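Local structure of 4-hydroxybutyrate CoA-transferase (Porphyromonas gingivalis, 3D3U) at residues K158-H170 / Y278-P291. The protein probably transfers coenzyme A between acyl-CoA thioesters and carboxylates such as acetate or 4-hydroxybutyrate. Numbering follows the deposited sequence.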
ATOM      1  N   LYS A 158     -20.409  -3.945  10.001  1.00 27.58           N
ATOM      2  CA  LYS A 158     -21.364  -2.823   9.901  1.00 28.93           C
ATOM      3  C   LYS A 158     -20.627  -1.480   9.817  1.00 28.37           C
ATOM      4  O   LYS A 158     -21.149  -0.547   9.247  1.00 27.48           O
ATOM      5  CB  LYS A 158     -22.490  -2.868  10.971  1.00 28.34           C
ATOM      6  CG  LYS A 158     -23.613  -3.830  10.476  1.00 30.85           C
ATOM      7  CD  LYS A 158     -25.020  -3.803  11.173  1.00 30.90           C
ATOM      8  CE  LYS A 158     -25.940  -5.020  10.711  1.00 31.70           C
ATOM      9  NZ  LYS A 158     -25.099  -6.268  10.358  1.00 35.55           N
ATOM     10  N   GLN A 159     -19.383  -1.436  10.320  1.00 28.17           N
ATOM     11  CA  GLN A 159     -18.536  -0.264  10.221  1.00 27.02           C
ATOM     12  C   GLN A 159     -17.650  -0.218   8.936  1.00 27.08           C
ATOM     13  O   GLN A 159     -17.163   0.878   8.570  1.00 27.82           O
ATOM     14  CB  GLN A 159     -17.617  -0.197  11.439  1.00 27.34           C
ATOM     15  CG  GLN A 159     -17.632   1.096  12.218  1.00 27.80           C
ATOM     16  CD  GLN A 159     -18.406   0.871  13.457  1.00 33.22           C
ATOM     17  OE1 GLN A 159     -18.027   1.294  14.579  1.00 33.35           O
ATOM     18  NE2 GLN A 159     -19.508   0.111  13.292  1.00 36.16           N
ATOM     19  N   MET A 160     -17.384  -1.359   8.278  1.00 25.88           N
ATOM     20  CA  MET A 160     -16.482  -1.362   7.073  1.00 25.34           C
ATOM     21  C   MET A 160     -17.157  -0.549   5.989  1.00 24.46           C
ATOM     22  O   MET A 160     -18.286  -0.865   5.657  1.00 26.22           O
ATOM     23  CB  MET A 160     -16.228  -2.791   6.517  1.00 24.93           C
ATOM     24  CG  MET A 160     -15.331  -2.791   5.271  1.00 24.68           C
ATOM     25  SD  MET A 160     -13.629  -2.094   5.586  1.00 23.44           S
ATOM     26  CE  MET A 160     -12.883  -3.287   6.622  1.00 19.19           C
ATOM     27  N   PRO A 161     -16.518   0.486   5.457  1.00 23.35           N
ATOM     28  CA  PRO A 161     -17.055   1.256   4.332  1.00 22.79           C
ATOM     29  C   PRO A 161     -17.225   0.481   3.023  1.00 22.30           C
ATOM     30  O   PRO A 161     -16.548  -0.501   2.779  1.00 23.57           O
ATOM     31  CB  PRO A 161     -15.973   2.334   4.100  1.00 21.47           C
ATOM     32  CG  PRO A 161     -14.862   1.895   4.758  1.00 19.58           C
ATOM     33  CD  PRO A 161     -15.235   1.041   5.890  1.00 23.05           C
ATOM     34  N   PHE A 162     -18.089   0.982   2.175  1.00 21.22           N
ATOM     35  CA  PHE A 162     -18.381   0.343   0.956  1.00 21.01           C
ATOM     36  C   PHE A 162     -17.757   1.185  -0.082  1.00 20.93           C
ATOM     37  O   PHE A 162     -18.174   2.330  -0.260  1.00 21.80           O
ATOM     38  CB  PHE A 162     -19.901   0.336   0.706  1.00 20.75           C
ATOM     39  CG  PHE A 162     -20.333  -0.610  -0.412  1.00 19.93           C
ATOM     40  CD1 PHE A 162     -20.329  -0.198  -1.756  1.00 17.51           C
ATOM     41  CD2 PHE A 162     -20.726  -1.905  -0.129  1.00 17.17           C
ATOM     42  CE1 PHE A 162     -20.708  -1.043  -2.787  1.00 13.11           C
ATOM     43  CE2 PHE A 162     -21.111  -2.752  -1.170  1.00 15.14           C
ATOM     44  CZ  PHE A 162     -21.091  -2.300  -2.497  1.00 15.27           C
ATOM     45  N   ILE A 163     -16.842   0.572  -0.822  1.00 20.22           N
ATOM     46  CA  ILE A 163     -16.085   1.184  -1.892  1.00 19.54           C
ATOM     47  C   ILE A 163     -16.070   0.248  -3.107  1.00 19.75           C
ATOM     48  O   ILE A 163     -16.003  -1.017  -2.992  1.00 21.15           O
ATOM     49  CB  ILE A 163     -14.664   1.338  -1.391  1.00 20.43           C
ATOM     50  CG1 ILE A 163     -14.655   2.026  -0.038  1.00 19.47           C
ATOM     51  CG2 ILE A 163     -13.737   1.989  -2.440  1.00 20.22           C
ATOM     52  CD1 ILE A 163     -13.299   2.263   0.337  1.00 21.66           C
ATOM     53  N   GLY A 164     -16.050   0.860  -4.279  1.00 18.95           N
ATOM     54  CA  GLY A 164     -16.444   0.174  -5.505  1.00 18.83           C
ATOM     55  C   GLY A 164     -15.216  -0.070  -6.289  1.00 19.30           C
ATOM     56  O   GLY A 164     -14.163  -0.174  -5.691  1.00 20.68           O
ATOM     57  N   GLY A 165     -15.325  -0.096  -7.612  1.00 19.83           N
ATOM     58  CA  GLY A 165     -14.279  -0.665  -8.431  1.00 21.72           C
ATOM     59  C   GLY A 165     -14.372  -2.182  -8.387  1.00 23.35           C
ATOM     60  O   GLY A 165     -15.434  -2.753  -8.114  1.00 24.93           O
ATOM     61  N   GLU A 166     -13.292  -2.886  -8.653  1.00 24.18           N
ATOM     62  CA  GLU A 166     -13.384  -4.357  -8.702  1.00 24.79           C
ATOM     63  C   GLU A 166     -13.177  -4.877  -7.314  1.00 24.31           C
ATOM     64  O   GLU A 166     -12.254  -5.672  -7.093  1.00 24.49           O
ATOM     65  CB  GLU A 166     -12.236  -4.911  -9.478  1.00 24.54           C
ATOM     66  CG  GLU A 166     -12.525  -5.637 -10.725  1.00 29.30           C
ATOM     67  CD  GLU A 166     -11.313  -6.506 -11.014  1.00 42.20           C
ATOM     68  OE1 GLU A 166     -10.865  -7.312 -10.105  1.00 41.81           O
ATOM     69  OE2 GLU A 166     -10.764  -6.337 -12.143  1.00 49.52           O
ATOM     70  N   ASN A 167     -14.037  -4.443  -6.393  1.00 23.27           N
ATOM     71  CA  ASN A 167     -13.843  -4.622  -4.981  1.00 21.97           C
ATOM     72  C   ASN A 167     -15.013  -5.333  -4.337  1.00 22.25           C
ATOM     73  O   ASN A 167     -15.320  -5.099  -3.163  1.00 25.00           O
ATOM     74  CB  ASN A 167     -13.748  -3.245  -4.345  1.00 21.48           C
ATOM     75  CG  ASN A 167     -12.986  -3.286  -3.076  1.00 21.78           C
ATOM     76  OD1 ASN A 167     -12.360  -4.343  -2.739  1.00 15.30           O
ATOM     77  ND2 ASN A 167     -13.040  -2.182  -2.325  1.00 19.59           N
ATOM     78  N   LEU A 168     -15.722  -6.181  -5.061  1.00 21.23           N
ATOM     79  CA  LEU A 168     -16.938  -6.761  -4.484  1.00 20.24           C
ATOM     80  C   LEU A 168     -16.786  -8.247  -4.313  1.00 19.92           C
ATOM     81  O   LEU A 168     -15.977  -8.863  -5.011  1.00 17.81           O
ATOM     82  CB  LEU A 168     -18.144  -6.492  -5.363  1.00 19.14           C
ATOM     83  CG  LEU A 168     -18.860  -5.166  -5.206  1.00 20.97           C
ATOM     84  CD1 LEU A 168     -17.914  -4.026  -4.841  1.00 16.95           C
ATOM     85  CD2 LEU A 168     -19.690  -4.892  -6.491  1.00 19.33           C
ATOM     86  N   ILE A 169     -17.606  -8.815  -3.428  1.00 20.20           N
ATOM     87  CA  ILE A 169     -17.692 -10.252  -3.312  1.00 21.27           C
ATOM     88  C   ILE A 169     -19.103 -10.659  -2.906  1.00 22.49           C
ATOM     89  O   ILE A 169     -19.726 -10.118  -1.971  1.00 23.19           O
ATOM     90  CB  ILE A 169     -16.600 -10.727  -2.329  1.00 21.73           C
ATOM     91  CG1 ILE A 169     -16.249 -12.202  -2.493  1.00 19.61           C
ATOM     92  CG2 ILE A 169     -16.912 -10.295  -0.826  1.00 23.60           C
ATOM     93  CD1 ILE A 169     -17.252 -13.060  -1.975  1.00 22.53           C
ATOM     94  N   HIS A 170     -19.658 -11.586  -3.637  1.00 24.09           N
ATOM     95  CA  HIS A 170     -21.044 -11.910  -3.362  1.00 25.34           C
ATOM     96  C   HIS A 170     -21.181 -12.761  -2.111  1.00 25.98           C
ATOM     97  O   HIS A 170     -20.257 -13.536  -1.747  1.00 25.67           O
ATOM     98  CB  HIS A 170     -21.706 -12.602  -4.538  1.00 25.01           C
ATOM     99  CG  HIS A 170     -23.174 -12.782  -4.351  1.00 26.77           C
ATOM    100  ND1 HIS A 170     -24.091 -11.794  -4.648  1.00 28.68           N
ATOM    101  CD2 HIS A 170     -23.891 -13.831  -3.883  1.00 27.59           C
ATOM    102  CE1 HIS A 170     -25.307 -12.232  -4.379  1.00 26.52           C
ATOM    103  NE2 HIS A 170     -25.210 -13.467  -3.917  1.00 28.10           N
ATOM    104  N   TYR A 278     -12.331   7.070   6.814  1.00 15.30           N
ATOM    105  CA  TYR A 278     -13.293   5.960   6.619  1.00 15.45           C
ATOM    106  C   TYR A 278     -14.638   6.491   6.313  1.00 15.56           C
ATOM    107  O   TYR A 278     -15.192   6.137   5.247  1.00 16.38           O
ATOM    108  CB  TYR A 278     -13.310   4.937   7.749  1.00 15.72           C
ATOM    109  CG  TYR A 278     -11.904   4.433   8.036  1.00 17.05           C
ATOM    110  CD1 TYR A 278     -10.995   4.230   7.001  1.00 17.34           C
ATOM    111  CD2 TYR A 278     -11.453   4.210   9.336  1.00 17.74           C
ATOM    112  CE1 TYR A 278      -9.687   3.826   7.238  1.00 16.03           C
ATOM    113  CE2 TYR A 278     -10.123   3.785   9.581  1.00 18.64           C
ATOM    114  CZ  TYR A 278      -9.242   3.612   8.513  1.00 18.08           C
ATOM    115  OH  TYR A 278      -7.926   3.187   8.700  1.00 19.49           O
ATOM    116  N   ASP A 279     -15.150   7.398   7.138  1.00 14.29           N
ATOM    117  CA  ASP A 279     -16.412   8.017   6.714  1.00 15.43           C
ATOM    118  C   ASP A 279     -16.459   8.738   5.390  1.00 15.57           C
ATOM    119  O   ASP A 279     -17.516   8.804   4.825  1.00 15.70           O
ATOM    120  CB  ASP A 279     -17.086   8.955   7.734  1.00 16.49           C
ATOM    121  CG  ASP A 279     -17.014   8.463   9.118  1.00 17.79           C
ATOM    122  OD1 ASP A 279     -16.798   7.256   9.285  1.00 25.20           O
ATOM    123  OD2 ASP A 279     -17.117   9.222  10.112  1.00 19.97           O
ATOM    124  N   PHE A 280     -15.365   9.327   4.923  1.00 16.66           N
ATOM    125  CA  PHE A 280     -15.350   9.988   3.596  1.00 18.00           C
ATOM    126  C   PHE A 280     -15.384   8.943   2.465  1.00 19.52           C
ATOM    127  O   PHE A 280     -16.135   9.086   1.452  1.00 20.25           O
ATOM    128  CB  PHE A 280     -14.091  10.834   3.459  1.00 16.57           C
ATOM    129  CG  PHE A 280     -13.860  11.464   2.084  1.00 17.15           C
ATOM    130  CD1 PHE A 280     -14.563  12.627   1.677  1.00 15.85           C
ATOM    131  CD2 PHE A 280     -12.826  10.983   1.229  1.00 14.88           C
ATOM    132  CE1 PHE A 280     -14.316  13.262   0.398  1.00 12.59           C
ATOM    133  CE2 PHE A 280     -12.588  11.639  -0.034  1.00 13.11           C
ATOM    134  CZ  PHE A 280     -13.356  12.797  -0.428  1.00 10.98           C
ATOM    135  N   VAL A 281     -14.587   7.888   2.595  1.00 20.51           N
ATOM    136  CA  VAL A 281     -14.569   6.940   1.467  1.00 21.31           C
ATOM    137  C   VAL A 281     -15.803   6.037   1.384  1.00 21.83           C
ATOM    138  O   VAL A 281     -16.132   5.426   0.320  1.00 22.34           O
ATOM    139  CB  VAL A 281     -13.265   6.160   1.409  1.00 22.52           C
ATOM    140  CG1 VAL A 281     -12.087   7.203   1.490  1.00 18.73           C
ATOM    141  CG2 VAL A 281     -13.234   5.006   2.497  1.00 19.22           C
ATOM    142  N   ASN A 282     -16.533   5.977   2.487  1.00 21.58           N
ATOM    143  CA  ASN A 282     -17.680   5.142   2.456  1.00 21.12           C
ATOM    144  C   ASN A 282     -18.627   5.641   1.376  1.00 20.32           C
ATOM    145  O   ASN A 282     -18.989   6.800   1.352  1.00 18.36           O
ATOM    146  CB  ASN A 282     -18.285   5.142   3.818  1.00 21.67           C
ATOM    147  CG  ASN A 282     -19.365   4.110   3.963  1.00 24.98           C
ATOM    148  OD1 ASN A 282     -19.526   3.215   3.138  1.00 27.72           O
ATOM    149  ND2 ASN A 282     -20.123   4.224   5.039  1.00 30.49           N
ATOM    150  N   ASN A 283     -18.949   4.757   0.432  1.00 21.35           N
ATOM    151  CA  ASN A 283     -20.061   4.978  -0.519  1.00 21.64           C
ATOM    152  C   ASN A 283     -19.747   6.211  -1.272  1.00 21.37           C
ATOM    153  O   ASN A 283     -20.527   7.134  -1.254  1.00 21.24           O
ATOM    154  CB  ASN A 283     -21.374   5.238   0.210  1.00 21.22           C
ATOM    155  CG  ASN A 283     -22.160   4.012   0.365  1.00 23.97           C
ATOM    156  OD1 ASN A 283     -22.411   3.309  -0.611  1.00 25.59           O
ATOM    157  ND2 ASN A 283     -22.552   3.700   1.601  1.00 27.16           N
ATOM    158  N   ASN A 284     -18.581   6.278  -1.872  1.00 20.78           N
ATOM    159  CA  ASN A 284     -18.292   7.490  -2.569  1.00 20.26           C
ATOM    160  C   ASN A 284     -17.873   7.114  -4.003  1.00 19.95           C
ATOM    161  O   ASN A 284     -16.900   6.417  -4.225  1.00 20.24           O
ATOM    162  CB  ASN A 284     -17.333   8.359  -1.726  1.00 19.15           C
ATOM    163  CG  ASN A 284     -16.683   9.425  -2.499  1.00 19.36           C
ATOM    164  OD1 ASN A 284     -16.766   9.482  -3.729  1.00 19.39           O
ATOM    165  ND2 ASN A 284     -15.987  10.278  -1.798  1.00 14.70           N
ATOM    166  N   PRO A 285     -18.672   7.562  -4.955  1.00 19.63           N
ATOM    167  CA  PRO A 285     -18.500   7.222  -6.351  1.00 19.08           C
ATOM    168  C   PRO A 285     -17.078   7.472  -6.796  1.00 17.46           C
ATOM    169  O   PRO A 285     -16.563   6.816  -7.619  1.00 15.51           O
ATOM    170  CB  PRO A 285     -19.388   8.270  -7.077  1.00 19.35           C
ATOM    171  CG  PRO A 285     -20.451   8.617  -6.084  1.00 19.73           C
ATOM    172  CD  PRO A 285     -19.778   8.518  -4.761  1.00 19.88           C
ATOM    173  N   VAL A 286     -16.433   8.459  -6.276  1.00 18.11           N
ATOM    174  CA  VAL A 286     -15.258   8.876  -6.999  1.00 18.88           C
ATOM    175  C   VAL A 286     -13.966   8.117  -6.543  1.00 19.56           C
ATOM    176  O   VAL A 286     -12.807   8.376  -7.033  1.00 19.16           O
ATOM    177  CB  VAL A 286     -15.093  10.356  -6.919  1.00 17.80           C
ATOM    178  CG1 VAL A 286     -14.411  10.747  -5.597  1.00 14.90           C
ATOM    179  CG2 VAL A 286     -14.214  10.675  -7.982  1.00 22.40           C
ATOM    180  N   ILE A 287     -14.198   7.193  -5.606  1.00 19.67           N
ATOM    181  CA  ILE A 287     -13.160   6.353  -5.064  1.00 19.63           C
ATOM    182  C   ILE A 287     -13.435   4.931  -5.425  1.00 20.46           C
ATOM    183  O   ILE A 287     -14.598   4.495  -5.339  1.00 20.38           O
ATOM    184  CB  ILE A 287     -13.088   6.529  -3.586  1.00 19.75           C
ATOM    185  CG1 ILE A 287     -12.031   7.603  -3.283  1.00 20.96           C
ATOM    186  CG2 ILE A 287     -12.677   5.252  -2.883  1.00 17.28           C
ATOM    187  CD1 ILE A 287     -12.532   8.792  -2.442  1.00 24.41           C
ATOM    188  N   GLU A 288     -12.363   4.237  -5.855  1.00 20.61           N
ATOM    189  CA  GLU A 288     -12.447   2.864  -6.294  1.00 21.85           C
ATOM    190  C   GLU A 288     -11.245   1.951  -5.992  1.00 23.03           C
ATOM    191  O   GLU A 288     -10.044   2.365  -6.177  1.00 24.21           O
ATOM    192  CB  GLU A 288     -12.731   2.861  -7.765  1.00 21.66           C
ATOM    193  CG  GLU A 288     -14.140   3.358  -8.015  1.00 24.90           C
ATOM    194  CD  GLU A 288     -14.416   3.480  -9.499  1.00 30.70           C
ATOM    195  OE1 GLU A 288     -13.430   3.492 -10.254  1.00 33.39           O
ATOM    196  OE2 GLU A 288     -15.603   3.545  -9.919  1.00 32.76           O
ATOM    197  N   CYS A 289     -11.515   0.700  -5.573  1.00 21.66           N
ATOM    198  CA  CYS A 289     -10.390  -0.160  -5.294  1.00 20.15           C
ATOM    199  C   CYS A 289     -10.156  -1.165  -6.337  1.00 18.95           C
ATOM    200  O   CYS A 289     -11.070  -1.559  -7.027  1.00 17.72           O
ATOM    201  CB  CYS A 289     -10.571  -0.792  -3.945  1.00 21.24           C
ATOM    202  SG  CYS A 289     -10.259   0.463  -2.656  1.00 22.83           S
ATOM    203  N   TYR A 290      -8.907  -1.536  -6.488  1.00 18.51           N
ATOM    204  CA  TYR A 290      -8.576  -2.682  -7.279  1.00 18.88           C
ATOM    205  C   TYR A 290      -7.425  -3.411  -6.657  1.00 19.72           C
ATOM    206  O   TYR A 290      -6.606  -2.868  -5.904  1.00 21.00           O
ATOM    207  CB  TYR A 290      -8.073  -2.252  -8.608  1.00 19.02           C
ATOM    208  CG  TYR A 290      -9.071  -1.505  -9.392  1.00 21.48           C
ATOM    209  CD1 TYR A 290      -9.920  -2.135 -10.351  1.00 20.93           C
ATOM    210  CD2 TYR A 290      -9.193  -0.136  -9.193  1.00 23.93           C
ATOM    211  CE1 TYR A 290     -10.870  -1.390 -11.063  1.00 17.77           C
ATOM    212  CE2 TYR A 290     -10.114   0.604  -9.884  1.00 21.10           C
ATOM    213  CZ  TYR A 290     -10.927  -0.011 -10.792  1.00 19.81           C
ATOM    214  OH  TYR A 290     -11.768   0.876 -11.355  1.00 21.44           O
ATOM    215  N   PRO A 291      -7.300  -4.655  -7.018  1.00 20.01           N
ATOM    216  CA  PRO A 291      -6.249  -5.457  -6.451  1.00 20.30           C
ATOM    217  C   PRO A 291      -4.884  -5.005  -6.968  1.00 21.41           C
ATOM    218  O   PRO A 291      -4.772  -4.268  -7.975  1.00 20.94           O
ATOM    219  CB  PRO A 291      -6.576  -6.867  -6.973  1.00 21.40           C
ATOM    220  CG  PRO A 291      -7.697  -6.752  -8.028  1.00 18.50           C
ATOM    221  CD  PRO A 291      -8.118  -5.351  -8.045  1.00 19.81           C
TER
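I163 packs against V281, I287 and C289, and its side chain carries the apolar middle of this contact. CB branches two ways. I163 CG2 lies anti to the backbone N and meets I287 CG2 at 3.5 Å, with C289 SG a little farther off. CG1 takes the other branch (chi1 -51°) and passes near the V281 carbonyl oxygen. CD1, at the tip, reaches V281 CG2, which also touches P161 CB. One isoleucine thus spans the end of helix 275-281 and strand 287-289.

Polar bonds hold the backbone on both sides of I163. N282 is the first residue past the helix, and its CB packs on P161 CB at 3.6 Å. N282 OD1 accepts from F162 N at 2.8 Å. This bond is nearly straight (167°), but the donor sits above the plane of the amide. F162 O accepts in turn from N283 N, so F162 is gripped at both its N and its O. Farther along, C289 N donates to G164 O at 2.8 Å. The return bond from E166 N to C289 O is weak.

The amide of N167 lies beside C289, with ND2 nearest CB. ND2 donates to G136 O and, weakly, to I163 O. E166 CB rests 3.7 Å from Y290 CD1. The extended chain of E166 carries OE1 to P291 CG; its ion pair with K143 is long and weak.

The bridge between G165 and C289 is parallel. Through it the short, weakly bonded strand about 164-165 lies outermost in the chain's mixed sheet, beside strand 287-289. A piece of the N-terminal family region thereby extends the sheet of the C-terminal half as a parallel edge strand, consistent with two Rossmann-like α/β parts joined through the sheet.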